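Local structure of BtGH115A (Bacteroides thetaiotaomicron, 5BY3) at residues 156-161 with 450-455; 371-376 with 415-420; 460-465 with 659-664; 493-498 with 663-668; 667-672 with 767-772. The protein acts as a family GH115 4-O-methyl-alpha-glucuronidase that removes alpha-linked 4-O-methylglucuronic acid from decorated arabinogalactans. All coordinates share one frame; numbering follows the deposited sequence.

Overall arrangement
Contacts 1 and 2 join loops and helices around the parallel barrel of the GH115 domain, contacts 3 and 4 tie helices that follow the barrel to the C-terminal domain, and contact 5 pairs two strands of that domain. Contacts 1 and 2 have centres about 16 Å apart and touch where Met450 packs on helix 411-423. That helix also reaches contact 3, through Tyr415 and Val462, and contact 5, where Gln416 meets Ile767. Contacts 3, 4 and 5 cluster, with centres about 12 to 14 Å apart, and the chain from 659 to 672 runs through all three. Contacts 1 and 5 are about 29 Å apart between centres. The nickel ion is bound at Leu404 and Asp436, outside all of these segments.

Contact 1: 156-161 with 450-455; sequences QSPSVE and MAWNLD
Ala451 and Trp452 present the last carbonyls of helix 441-452 to the chain that leads from Gln156 to Val160. The contact joins the helix behind the eighth strand of a (beta/alpha)8 barrel to the entry of the first strand, 162-166, in keeping with the TIM-barrel clan of this family. Ala451 O accepts the N-H of Val160 in the carbonyl plane at 2.8 Å, and Ala451 CB packs 4.0 Å from Val160 CB. One residue on, Trp452 O is met by Ser159 N at 3.1 Å from above its carbonyl plane, 63° out of it, and receives a CA-H...O contact from Pro158 CA at 3.3 Å. With CG opposite the backbone N (chi1 175°), the indole swings back to lie along the loop: Pro158 CB rests 3.7 Å from Trp452 CE3, while Pro158 CA and Ser157 C cover the rim of one face. Arg207 and Tyr118 add a cation-pi and an edge-to-face contact to the ring. Exchanging Trp452 for an alanine is likely to open a gap beside Pro158 and leave Arg207 and Tyr118 without their aromatic partner. Asn453 breaks the helix and, through OD1, caps Lys456 N of the next one. A single water finishes the seam, 2.8 Å from Ser159 OG, donating to Asn453 OD1 at 2.9 Å and accepting from Asp455 N at 2.8 Å.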
# COMPACT_ATOMS: atom_id res chain seq x y z
N GLN A 156 14.72 -14.01 -13.62
CA GLN A 156 13.84 -13.47 -12.56
C GLN A 156 12.62 -14.34 -12.27
O GLN A 156 12.20 -15.10 -13.14
CB GLN A 156 13.40 -12.02 -12.88
CG GLN A 156 14.37 -10.92 -12.44
CD GLN A 156 13.97 -9.53 -12.93
OE1 GLN A 156 14.74 -8.86 -13.60
NE2 GLN A 156 12.76 -9.11 -12.59
N SER A 157 12.07 -14.19 -11.06
CA SER A 157 10.90 -14.92 -10.55
C SER A 157 10.36 -14.17 -9.32
O SER A 157 11.14 -13.56 -8.58
CB SER A 157 11.30 -16.34 -10.11
OG SER A 157 12.50 -16.33 -9.33
N PRO A 158 9.04 -14.24 -9.08
CA PRO A 158 8.45 -13.48 -7.96
C PRO A 158 8.66 -14.09 -6.56
O PRO A 158 8.54 -15.33 -6.37
CB PRO A 158 6.95 -13.45 -8.32
CG PRO A 158 6.75 -14.69 -9.09
CD PRO A 158 7.99 -14.86 -9.92
N SER A 159 8.95 -13.22 -5.59
CA SER A 159 8.92 -13.54 -4.17
C SER A 159 7.48 -13.86 -3.70
O SER A 159 7.28 -14.78 -2.92
CB SER A 159 9.45 -12.37 -3.36
OG SER A 159 10.86 -12.24 -3.45
N VAL A 160 6.49 -13.12 -4.19
CA VAL A 160 5.08 -13.34 -3.81
C VAL A 160 4.29 -13.81 -5.03
O VAL A 160 4.47 -13.26 -6.15
CB VAL A 160 4.49 -12.10 -3.09
CG1 VAL A 160 2.99 -12.25 -2.78
CG2 VAL A 160 5.28 -11.83 -1.80
N GLU A 161 3.46 -14.84 -4.83
CA GLU A 161 2.80 -15.54 -5.96
C GLU A 161 1.64 -14.74 -6.60
O GLU A 161 1.53 -14.68 -7.84
CB GLU A 161 2.36 -16.98 -5.61
CG GLU A 161 2.31 -17.87 -6.85
CD GLU A 161 1.66 -19.24 -6.69
OE1 GLU A 161 1.26 -19.63 -5.58
OE2 GLU A 161 1.54 -19.95 -7.72
N MSE A 450 8.57 -5.07 -3.52
CA MSE A 450 8.74 -5.98 -2.39
C MSE A 450 8.26 -7.34 -2.79
O MSE A 450 8.99 -8.31 -2.68
CB MSE A 450 8.08 -5.43 -1.14
CG MSE A 450 9.12 -4.52 -0.51
SE MSE A 450 8.33 -3.56 1.01
CE MSE A 450 8.90 -5.00 2.24
N ALA A 451 7.07 -7.37 -3.38
CA ALA A 451 6.34 -8.58 -3.73
C ALA A 451 7.00 -9.28 -4.90
O ALA A 451 6.88 -10.50 -5.03
CB ALA A 451 4.89 -8.25 -4.05
N TRP A 452 7.69 -8.51 -5.74
CA TRP A 452 8.35 -9.09 -6.90
C TRP A 452 9.73 -9.65 -6.56
O TRP A 452 10.08 -10.74 -7.03
CB TRP A 452 8.40 -8.13 -8.09
CG TRP A 452 9.22 -8.72 -9.24
CD1 TRP A 452 10.50 -8.44 -9.55
CD2 TRP A 452 8.80 -9.73 -10.17
NE1 TRP A 452 10.90 -9.16 -10.63
CE2 TRP A 452 9.89 -9.98 -11.03
CE3 TRP A 452 7.61 -10.46 -10.36
CZ2 TRP A 452 9.85 -10.94 -12.06
CZ3 TRP A 452 7.55 -11.41 -11.41
CH2 TRP A 452 8.67 -11.64 -12.23
N ASN A 453 10.51 -8.90 -5.77
CA ASN A 453 11.86 -9.30 -5.37
C ASN A 453 12.22 -8.64 -4.07
O ASN A 453 12.80 -7.56 -4.06
CB ASN A 453 12.89 -8.94 -6.44
CG ASN A 453 14.26 -9.60 -6.21
OD1 ASN A 453 14.61 -10.04 -5.09
ND2 ASN A 453 15.04 -9.69 -7.28
N LEU A 454 11.86 -9.30 -2.97
CA LEU A 454 12.17 -8.84 -1.60
C LEU A 454 13.71 -8.64 -1.30
O LEU A 454 14.10 -7.64 -0.64
CB LEU A 454 11.52 -9.77 -0.57
CG LEU A 454 10.88 -9.20 0.71
CD1 LEU A 454 10.90 -10.25 1.79
CD2 LEU A 454 11.51 -7.94 1.28
N ASP A 455 14.55 -9.57 -1.78
CA ASP A 455 16.00 -9.50 -1.52
C ASP A 455 16.59 -8.21 -2.06
O ASP A 455 17.40 -7.57 -1.38
CB ASP A 455 16.79 -10.72 -2.05
CG ASP A 455 16.29 -12.10 -1.51
OD1 ASP A 455 15.95 -12.26 -0.31
OD2 ASP A 455 16.23 -13.03 -2.34
O HOH W 1 13.58 -11.88 -3.04

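Contact 2: 371-376 with 415-420; sequences GYIRHF and YQQMKQ
Gln417 lays its side chain alongside Ile373, the two running past each other in opposite directions. Its CG sits beside the backbone N (chi1 -78°), and a bend at chi2 (-67°) folds the chain over the loop and carries the terminal amide up to the backbone of Ile373. On the way, Gln417 CG passes 3.2 Å from Gly371 O. The amide also comes up at the edge of the Phe376 ring, the two planes 67° apart. The CG1 branch of Ile373 ends in CD1, 3.7 Å from Gln417 O and 4.0 Å from SE of the selenomethionine Met418, whereas the other branch, CG2, covers one face of Phe376 near the rim. The loop follows strand 362-366, the sixth of the parallel barrel, and helix 411-423 lies between the seventh and eighth strands, so the loop lies at the C-terminal end of the barrel strands, where TIM-barrel enzymes generally carry their active sites. Val390 and Tyr392 of strand 388-393 back the same side chains. Replacing Gln417 with an alanine would probably open a gap between Ile373 and the helix and leave the ring edge of Phe376 without its amide neighbour. At the far end of the contact, Phe376 crosses Gln420 at about a right angle, with Phe376 CE2 4.1 Å from Gln420 CG and Phe376 CZ 3.9 Å from Gln420 OE1.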
# COMPACT_ATOMS: atom_id res chain seq x y z
N GLY A 371 -1.95 0.29 8.32
CA GLY A 371 -0.67 -0.30 7.93
C GLY A 371 0.04 -1.13 9.00
O GLY A 371 1.25 -1.41 8.89
N TYR A 372 -0.71 -1.50 10.04
CA TYR A 372 -0.26 -2.47 11.06
C TYR A 372 -0.98 -3.80 10.96
O TYR A 372 -2.18 -3.91 11.30
CB TYR A 372 -0.41 -1.90 12.46
CG TYR A 372 0.35 -0.61 12.65
CD1 TYR A 372 1.76 -0.61 12.83
CD2 TYR A 372 -0.32 0.63 12.61
CE1 TYR A 372 2.46 0.59 13.02
CE2 TYR A 372 0.38 1.82 12.77
CZ TYR A 372 1.76 1.80 12.97
OH TYR A 372 2.41 2.99 13.17
N ILE A 373 -0.25 -4.80 10.48
CA ILE A 373 -0.79 -6.18 10.30
C ILE A 373 -1.33 -6.78 11.61
O ILE A 373 -0.59 -6.85 12.60
CB ILE A 373 0.26 -7.08 9.60
CG1 ILE A 373 0.50 -6.52 8.20
CG2 ILE A 373 -0.23 -8.52 9.50
CD1 ILE A 373 1.68 -7.11 7.44
N ARG A 374 -2.61 -7.19 11.62
CA ARG A 374 -3.23 -7.72 12.86
C ARG A 374 -2.76 -9.16 13.22
O ARG A 374 -2.61 -9.50 14.39
CB ARG A 374 -4.76 -7.62 12.84
CG ARG A 374 -5.33 -6.19 12.88
CD ARG A 374 -6.64 -6.20 13.66
NE ARG A 374 -7.23 -4.89 13.85
CZ ARG A 374 -7.13 -4.17 14.96
NH1 ARG A 374 -6.44 -4.61 16.02
NH2 ARG A 374 -7.73 -2.99 15.01
N HIS A 375 -2.51 -10.00 12.21
CA HIS A 375 -2.18 -11.38 12.52
C HIS A 375 -1.14 -11.98 11.61
O HIS A 375 -1.24 -11.89 10.38
CB HIS A 375 -3.44 -12.28 12.55
CG HIS A 375 -3.16 -13.69 12.93
ND1 HIS A 375 -3.19 -14.13 14.24
CD2 HIS A 375 -2.77 -14.75 12.18
CE1 HIS A 375 -2.87 -15.41 14.27
NE2 HIS A 375 -2.59 -15.81 13.04
N PHE A 376 -0.15 -12.58 12.26
CA PHE A 376 0.91 -13.37 11.62
C PHE A 376 0.69 -14.89 11.81
O PHE A 376 0.32 -15.32 12.92
CB PHE A 376 2.27 -12.93 12.16
CG PHE A 376 2.61 -11.52 11.81
CD1 PHE A 376 2.22 -10.46 12.65
CD2 PHE A 376 3.30 -11.23 10.61
CE1 PHE A 376 2.53 -9.14 12.30
CE2 PHE A 376 3.58 -9.92 10.27
CZ PHE A 376 3.21 -8.87 11.13
N TYR A 415 7.71 -0.87 4.56
CA TYR A 415 8.84 -1.79 4.55
C TYR A 415 8.85 -2.72 5.74
O TYR A 415 8.83 -3.95 5.54
CB TYR A 415 10.18 -1.08 4.51
CG TYR A 415 11.32 -2.09 4.51
CD1 TYR A 415 11.51 -2.92 3.42
CD2 TYR A 415 12.17 -2.25 5.62
CE1 TYR A 415 12.50 -3.90 3.41
CE2 TYR A 415 13.21 -3.21 5.62
CZ TYR A 415 13.36 -4.03 4.50
OH TYR A 415 14.35 -4.97 4.43
N GLN A 416 8.89 -2.17 6.97
CA GLN A 416 9.09 -3.02 8.12
C GLN A 416 7.95 -4.01 8.40
O GLN A 416 8.21 -5.11 8.87
CB GLN A 416 9.55 -2.26 9.37
CG GLN A 416 8.48 -1.86 10.37
CD GLN A 416 8.03 -2.94 11.36
OE1 GLN A 416 8.80 -3.77 11.85
NE2 GLN A 416 6.77 -2.90 11.67
N GLN A 417 6.72 -3.61 8.11
CA GLN A 417 5.60 -4.47 8.29
C GLN A 417 5.59 -5.58 7.26
O GLN A 417 5.35 -6.74 7.63
CB GLN A 417 4.29 -3.69 8.28
CG GLN A 417 3.98 -2.95 9.59
CD GLN A 417 3.70 -3.92 10.75
OE1 GLN A 417 4.41 -3.91 11.77
NE2 GLN A 417 2.67 -4.77 10.57
N MSE A 418 5.90 -5.25 6.01
CA MSE A 418 5.74 -6.19 4.90
C MSE A 418 6.91 -7.14 4.83
O MSE A 418 6.74 -8.30 4.46
CB MSE A 418 5.53 -5.54 3.52
CG MSE A 418 4.25 -4.74 3.41
SE MSE A 418 2.63 -5.76 3.84
CE MSE A 418 2.81 -7.10 2.40
N LYS A 419 8.10 -6.65 5.16
CA LYS A 419 9.27 -7.52 5.36
C LYS A 419 8.95 -8.54 6.46
O LYS A 419 9.12 -9.75 6.24
CB LYS A 419 10.51 -6.68 5.71
CG LYS A 419 11.69 -7.43 6.27
CD LYS A 419 12.62 -7.96 5.18
CE LYS A 419 13.79 -8.74 5.79
NZ LYS A 419 14.56 -9.40 4.71
N GLN A 420 8.45 -8.08 7.59
CA GLN A 420 8.04 -8.99 8.64
C GLN A 420 7.01 -9.99 8.14
O GLN A 420 7.14 -11.18 8.41
CB GLN A 420 7.58 -8.27 9.91
CG GLN A 420 7.50 -9.20 11.13
CD GLN A 420 7.45 -8.44 12.44
OE1 GLN A 420 6.54 -7.65 12.68
NE2 GLN A 420 8.44 -8.69 13.30

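Contact 3: 460-465 with 659-664; sequences EGVTAH and VCEGLG
Glu661 reaches out from a type I turn, Cys660 to Leu663, to the first turn of helix 462-473, and its side chain carries nearly all of the contact. It leaves the backbone with CG trans to the N (chi1 -164°) and stays extended beyond, which carries the carboxylate across to the helix. Its CB starts beside Val462, with Glu661 CB 4.1 Å from Val462 CB, the two side chains lying alongside and pointing opposite ways. Glu661 CG then passes 4.1 Å from Thr463 OG1. The carboxylate carbon, Glu661 CD, lies 3.6 Å from Val462 N, and the two oxygens part company there. OE1 turns to the backbone just ahead of the helix, 3.2 Å from Gly461 CA. OE2 takes the N-H of Thr463 at 2.8 Å in a fairly straight bond, N-H...O 158°, although the donor comes from 39° above the carboxylate plane. The hydroxyl of Thr463 donates to the same OE2 in a weak bond. Gly461, at the N-cap position, leaves room for the acid, since a CB there would run into OE2. Placed at the start of a helix, the negative charge is probably eased by the N-H of Thr463 and the positive end of the helix dipole. Beneath this surface bridge Val462 packs on Ser412 and Tyr415 of helix 411-423, which also supports Leu663, while Cys660 and Leu663 are held through their backbones to Ala669, just ahead of strand 670-672.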
# COMPACT_ATOMS: atom_id res chain seq x y z
N GLU A 460 19.29 -3.01 -0.70
CA GLU A 460 19.32 -1.55 -0.73
C GLU A 460 18.61 -0.99 0.51
O GLU A 460 17.70 -1.59 1.10
CB GLU A 460 18.58 -1.02 -1.98
CG GLU A 460 19.02 -1.57 -3.32
CD GLU A 460 17.90 -1.60 -4.39
OE1 GLU A 460 16.76 -1.08 -4.16
OE2 GLU A 460 18.17 -2.18 -5.47
N GLY A 461 18.95 0.22 0.90
CA GLY A 461 18.05 0.87 1.85
C GLY A 461 16.58 0.87 1.40
O GLY A 461 16.24 0.70 0.23
N VAL A 462 15.71 1.05 2.38
CA VAL A 462 14.51 1.88 2.24
C VAL A 462 14.85 3.18 1.53
O VAL A 462 14.16 3.56 0.62
CB VAL A 462 13.90 2.14 3.66
CG1 VAL A 462 13.37 3.57 3.87
CG2 VAL A 462 12.83 1.12 3.95
N THR A 463 15.93 3.84 1.96
CA THR A 463 16.42 5.14 1.47
C THR A 463 16.99 5.01 0.06
O THR A 463 16.61 5.79 -0.83
CB THR A 463 17.43 5.72 2.50
OG1 THR A 463 16.73 5.98 3.72
CG2 THR A 463 18.13 7.02 2.02
N ALA A 464 17.79 3.98 -0.18
CA ALA A 464 18.31 3.72 -1.52
C ALA A 464 17.22 3.42 -2.56
O ALA A 464 17.37 3.77 -3.73
CB ALA A 464 19.37 2.63 -1.50
N HIS A 465 16.11 2.81 -2.12
CA HIS A 465 14.94 2.59 -2.99
C HIS A 465 14.32 3.92 -3.42
O HIS A 465 14.17 4.16 -4.62
CB HIS A 465 13.91 1.67 -2.34
CG HIS A 465 12.80 1.24 -3.27
ND1 HIS A 465 11.64 1.96 -3.45
CD2 HIS A 465 12.71 0.16 -4.10
CE1 HIS A 465 10.87 1.35 -4.34
NE2 HIS A 465 11.49 0.25 -4.74
N VAL A 659 18.17 -0.40 14.07
CA VAL A 659 17.32 0.65 13.54
C VAL A 659 16.47 0.06 12.42
O VAL A 659 16.99 -0.69 11.59
CB VAL A 659 18.13 1.83 12.94
CG1 VAL A 659 17.22 3.00 12.63
CG2 VAL A 659 19.25 2.28 13.87
N CYS A 660 15.16 0.36 12.45
CA CYS A 660 14.30 0.19 11.29
C CYS A 660 14.45 1.46 10.43
O CYS A 660 14.01 2.57 10.82
CB CYS A 660 12.86 -0.05 11.73
SG CYS A 660 12.65 -1.32 13.01
N GLU A 661 15.07 1.29 9.26
CA GLU A 661 15.78 2.39 8.56
C GLU A 661 15.28 3.84 8.69
O GLU A 661 15.96 4.65 9.31
CB GLU A 661 16.12 2.04 7.11
CG GLU A 661 17.15 2.96 6.48
CD GLU A 661 17.57 2.49 5.11
OE1 GLU A 661 17.91 1.29 4.97
OE2 GLU A 661 17.52 3.30 4.16
N GLY A 662 14.15 4.21 8.12
CA GLY A 662 13.77 5.63 8.36
C GLY A 662 12.55 5.79 9.27
O GLY A 662 11.79 6.76 9.14
N LEU A 663 12.34 4.81 10.15
CA LEU A 663 11.09 4.68 10.87
C LEU A 663 11.03 5.55 12.14
O LEU A 663 12.07 5.79 12.77
CB LEU A 663 10.85 3.21 11.17
CG LEU A 663 9.53 2.77 11.81
CD1 LEU A 663 8.42 2.92 10.81
CD2 LEU A 663 9.65 1.32 12.22
N GLY A 664 9.83 6.03 12.51
CA GLY A 664 9.59 6.77 13.78
C GLY A 664 9.71 8.29 13.72
O GLY A 664 10.09 8.83 12.71

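Contact 4: 493-498 with 663-668; sequences AHIRKP and LGYESK
Ile495 and Tyr665 are brought together by their first torsions: a chi1 of -72° turns Ile495 CG1 away from the carbonyl carbon, and Tyr665 (chi1 -87°) swings its ring back toward the helix end. CG1 then sits squarely over the phenol in a CH-pi contact, 3.7 Å from Ile495 CG1 to the centroid of the Tyr665 ring and only 9° off the ring normal. All six ring carbons are consequently at much the same distance from that one methylene. The extended CD1 carries on past the ring to lie 3.8 Å from Tyr665 O. His494, one residue earlier, turns its imidazole toward Gly664. Tyr665 CD1 approaches the edge of that ring, 4.2 Å from His494 CD2, and Gly664 CA lies 3.9 Å from His494 NE2. The backbone of Gly664 has a conformation in which a CB would press on the preceding carbonyl, and its own carbonyl turns the chain by accepting Ser667 N at 3.1 Å. The phenol hydroxyl is hydrogen-bonded to Arg738 O, and Tyr665 O accepts a hydrogen bond from Arg491 NE. A sulfate, probably from the crystallisation liquor, lies about 5 Å from the Tyr665 side chain. The contact thus lodges the C-terminal end of helix 476-495 against the loop between strands 658-659 and 670-672, with Leu663 resting on helix 411-423 and Tyr665 leaning on Gln770 of strand 766-772.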
# COMPACT_ATOMS: atom_id res chain seq x y z
N ALA A 493 4.27 13.53 8.22
CA ALA A 493 2.96 12.89 8.00
C ALA A 493 2.75 11.70 8.95
O ALA A 493 1.65 11.50 9.42
CB ALA A 493 2.81 12.44 6.57
N HIS A 494 3.82 10.98 9.30
CA HIS A 494 3.80 9.88 10.26
C HIS A 494 3.39 10.43 11.62
O HIS A 494 2.62 9.82 12.37
CB HIS A 494 5.19 9.24 10.30
CG HIS A 494 5.32 8.03 11.17
ND1 HIS A 494 4.98 6.76 10.74
CD2 HIS A 494 5.86 7.87 12.41
CE1 HIS A 494 5.26 5.88 11.70
NE2 HIS A 494 5.80 6.52 12.72
N ILE A 495 3.90 11.61 11.94
CA ILE A 495 3.60 12.28 13.19
C ILE A 495 2.12 12.65 13.23
O ILE A 495 1.45 12.48 14.24
CB ILE A 495 4.55 13.48 13.36
CG1 ILE A 495 5.96 12.92 13.68
CG2 ILE A 495 4.08 14.44 14.45
CD1 ILE A 495 7.10 13.90 13.73
N ARG A 496 1.60 13.12 12.11
CA ARG A 496 0.21 13.42 11.98
C ARG A 496 -0.02 13.70 10.52
O ARG A 496 0.58 14.61 9.95
CB ARG A 496 -0.16 14.63 12.81
CG ARG A 496 -1.65 14.70 13.05
CD ARG A 496 -2.01 14.09 14.39
NE ARG A 496 -3.46 14.10 14.57
CZ ARG A 496 -4.10 13.58 15.62
NH1 ARG A 496 -3.41 12.99 16.60
NH2 ARG A 496 -5.43 13.63 15.66
N LYS A 497 -0.82 12.84 9.90
CA LYS A 497 -1.24 12.97 8.52
C LYS A 497 -1.99 14.29 8.29
O LYS A 497 -2.62 14.82 9.22
CB LYS A 497 -2.15 11.81 8.18
CG LYS A 497 -1.43 10.48 8.05
CD LYS A 497 -2.28 9.35 7.47
CE LYS A 497 -1.47 8.35 6.63
NZ LYS A 497 -0.55 7.43 7.36
N PRO A 498 -1.92 14.83 7.07
CA PRO A 498 -2.74 16.01 6.74
C PRO A 498 -4.20 15.90 7.17
O PRO A 498 -4.69 16.81 7.83
CB PRO A 498 -2.64 16.07 5.23
CG PRO A 498 -1.23 15.63 4.99
CD PRO A 498 -0.99 14.51 5.96
N LEU A 663 12.34 4.81 10.15
CA LEU A 663 11.09 4.68 10.87
C LEU A 663 11.03 5.55 12.14
O LEU A 663 12.07 5.79 12.77
CB LEU A 663 10.85 3.21 11.17
CG LEU A 663 9.53 2.77 11.81
CD1 LEU A 663 8.42 2.92 10.81
CD2 LEU A 663 9.65 1.32 12.22
N GLY A 664 9.83 6.03 12.51
CA GLY A 664 9.59 6.77 13.78
C GLY A 664 9.71 8.29 13.72
O GLY A 664 10.09 8.83 12.71
N TYR A 665 9.38 8.98 14.83
CA TYR A 665 9.30 10.45 14.89
C TYR A 665 10.59 11.20 14.46
O TYR A 665 10.54 12.28 13.86
CB TYR A 665 8.86 10.87 16.29
CG TYR A 665 7.35 10.92 16.54
CD1 TYR A 665 6.50 9.99 15.93
CD2 TYR A 665 6.79 11.88 17.42
CE1 TYR A 665 5.14 10.03 16.15
CE2 TYR A 665 5.41 11.92 17.65
CZ TYR A 665 4.59 10.98 17.00
OH TYR A 665 3.23 10.93 17.17
N GLU A 666 11.74 10.62 14.76
CA GLU A 666 12.99 11.19 14.29
C GLU A 666 13.85 10.13 13.57
O GLU A 666 15.07 10.11 13.71
CB GLU A 666 13.73 11.90 15.43
CG GLU A 666 13.91 11.00 16.65
CD GLU A 666 14.10 11.76 17.96
OE1 GLU A 666 13.68 12.95 18.04
OE2 GLU A 666 14.64 11.12 18.91
N SER A 667 13.18 9.27 12.79
CA SER A 667 13.82 8.32 11.86
C SER A 667 14.77 7.37 12.51
O SER A 667 15.58 6.77 11.81
CB SER A 667 14.56 9.03 10.69
OG SER A 667 13.79 10.10 10.19
N LYS A 668 14.66 7.21 13.82
CA LYS A 668 15.57 6.35 14.60
C LYS A 668 14.93 5.24 15.44
O LYS A 668 15.56 4.70 16.32
CB LYS A 668 16.54 7.20 15.43
CG LYS A 668 17.64 7.87 14.59
CD LYS A 668 18.10 9.23 15.10
CE LYS A 668 18.89 9.95 14.00
NZ LYS A 668 19.74 11.08 14.50

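Contact 5: 667-672 with 767-772; sequences SKAAEI and ILDQVM
Ala670 and Leu768 form the tight centre of the contact, an antiparallel hydrogen-bonded pair: Ala670 N donates to Leu768 O at 2.9 Å, and Leu768 N to Ala670 O at 3.0 Å. Just before the strand, Ala669 is closely enclosed. Its CB lies 3.4 Å from both Leu768 O and Asp769 OD1, and 3.9 Å from Ile767 CG2, while Ala669 CA makes a CA-H...O contact with Leu768 O. At Asp769 a chi1 of -155° brings OD1 round to the alanine although its CB points away. The other carboxylate oxygen, OD2, accepts Gln740 NE2. Packing slackens at the flanks. Glu671 and Ile767 are a non-hydrogen-bonded pair that meet only through aliphatic carbon, Glu671 CB and Ile767 CG1 at 4.1 Å, and the acid turns to Lys673 for a salt bridge. At the exposed Lys668 a water fills in, accepting from Lys668 N and donating to Asp769 OD1, each at 2.9 Å. The strands 670-672 and 767-772 run at 131°, well short of strictly antiparallel, and strand 766-772 carries a classic beta bulge, Asp769 and Gln770 both facing Arg695. On the side of Ala670, Leu768 packs on Leu678 and Phe680 of strand 677-682 in a second antiparallel sheet, an arrangement consistent with the beta sandwich of galactose-binding-like domains.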
# COMPACT_ATOMS: atom_id res chain seq x y z
N SER A 667 13.18 9.27 12.79
CA SER A 667 13.82 8.32 11.86
C SER A 667 14.77 7.37 12.51
O SER A 667 15.58 6.77 11.81
CB SER A 667 14.56 9.03 10.69
OG SER A 667 13.79 10.10 10.19
N LYS A 668 14.66 7.21 13.82
CA LYS A 668 15.57 6.35 14.60
C LYS A 668 14.93 5.24 15.44
O LYS A 668 15.56 4.70 16.32
CB LYS A 668 16.54 7.20 15.43
CG LYS A 668 17.64 7.87 14.59
CD LYS A 668 18.10 9.23 15.10
CE LYS A 668 18.89 9.95 14.00
NZ LYS A 668 19.74 11.08 14.50
N ALA A 669 13.68 4.87 15.16
CA ALA A 669 13.10 3.69 15.82
C ALA A 669 13.94 2.43 15.58
O ALA A 669 14.53 2.30 14.50
CB ALA A 669 11.64 3.47 15.41
N ALA A 670 13.98 1.52 16.58
CA ALA A 670 14.84 0.31 16.52
C ALA A 670 14.22 -0.89 17.23
O ALA A 670 13.57 -0.71 18.26
CB ALA A 670 16.21 0.59 17.12
N GLU A 671 14.44 -2.09 16.69
CA GLU A 671 13.81 -3.31 17.23
C GLU A 671 14.65 -3.88 18.35
O GLU A 671 15.82 -4.17 18.16
CB GLU A 671 13.61 -4.36 16.14
CG GLU A 671 12.95 -5.64 16.67
CD GLU A 671 12.95 -6.81 15.68
OE1 GLU A 671 13.79 -6.81 14.74
OE2 GLU A 671 12.12 -7.74 15.86
N ILE A 672 14.05 -4.04 19.52
CA ILE A 672 14.73 -4.75 20.61
C ILE A 672 14.20 -6.15 20.54
O ILE A 672 13.00 -6.37 20.73
CB ILE A 672 14.44 -4.14 22.00
CG1 ILE A 672 14.71 -2.64 21.98
CG2 ILE A 672 15.25 -4.85 23.06
CD1 ILE A 672 14.09 -1.89 23.15
N ILE A 767 9.24 -2.36 19.16
CA ILE A 767 10.05 -1.39 18.47
C ILE A 767 9.98 -0.08 19.21
O ILE A 767 8.91 0.54 19.27
CB ILE A 767 9.65 -1.23 16.99
CG1 ILE A 767 9.94 -2.52 16.24
CG2 ILE A 767 10.43 -0.11 16.32
CD1 ILE A 767 8.81 -2.90 15.30
N LEU A 768 11.13 0.31 19.77
CA LEU A 768 11.27 1.55 20.52
C LEU A 768 11.47 2.73 19.58
O LEU A 768 12.21 2.64 18.61
CB LEU A 768 12.43 1.45 21.53
CG LEU A 768 12.65 2.68 22.44
CD1 LEU A 768 11.54 2.90 23.47
CD2 LEU A 768 14.01 2.64 23.12
N ASP A 769 10.79 3.83 19.90
CA ASP A 769 10.87 5.08 19.14
C ASP A 769 11.53 6.16 19.98
O ASP A 769 12.57 6.64 19.62
CB ASP A 769 9.47 5.54 18.68
CG ASP A 769 9.52 6.43 17.44
OD1 ASP A 769 10.57 6.40 16.80
OD2 ASP A 769 8.53 7.12 17.08
N GLN A 770 10.91 6.55 21.09
CA GLN A 770 11.47 7.61 21.95
C GLN A 770 11.39 7.25 23.42
O GLN A 770 10.61 6.39 23.81
CB GLN A 770 10.75 8.92 21.72
CG GLN A 770 10.89 9.43 20.29
CD GLN A 770 10.01 10.63 19.98
OE1 GLN A 770 8.79 10.55 20.06
NE2 GLN A 770 10.64 11.74 19.64
N VAL A 771 12.21 7.91 24.22
CA VAL A 771 12.13 7.88 25.67
C VAL A 771 12.35 9.33 26.15
O VAL A 771 13.28 10.00 25.69
CB VAL A 771 13.22 6.97 26.29
CG1 VAL A 771 13.08 6.97 27.81
CG2 VAL A 771 13.12 5.52 25.79
N MSE A 772 11.47 9.81 27.05
CA MSE A 772 11.69 11.10 27.75
C MSE A 772 11.65 10.95 29.26
O MSE A 772 11.14 9.96 29.79
CB MSE A 772 10.74 12.16 27.24
CG MSE A 772 11.01 12.50 25.78
SE MSE A 772 9.86 11.42 24.62
CE MSE A 772 9.20 12.80 23.38
O HOH W 2 12.81 8.08 15.92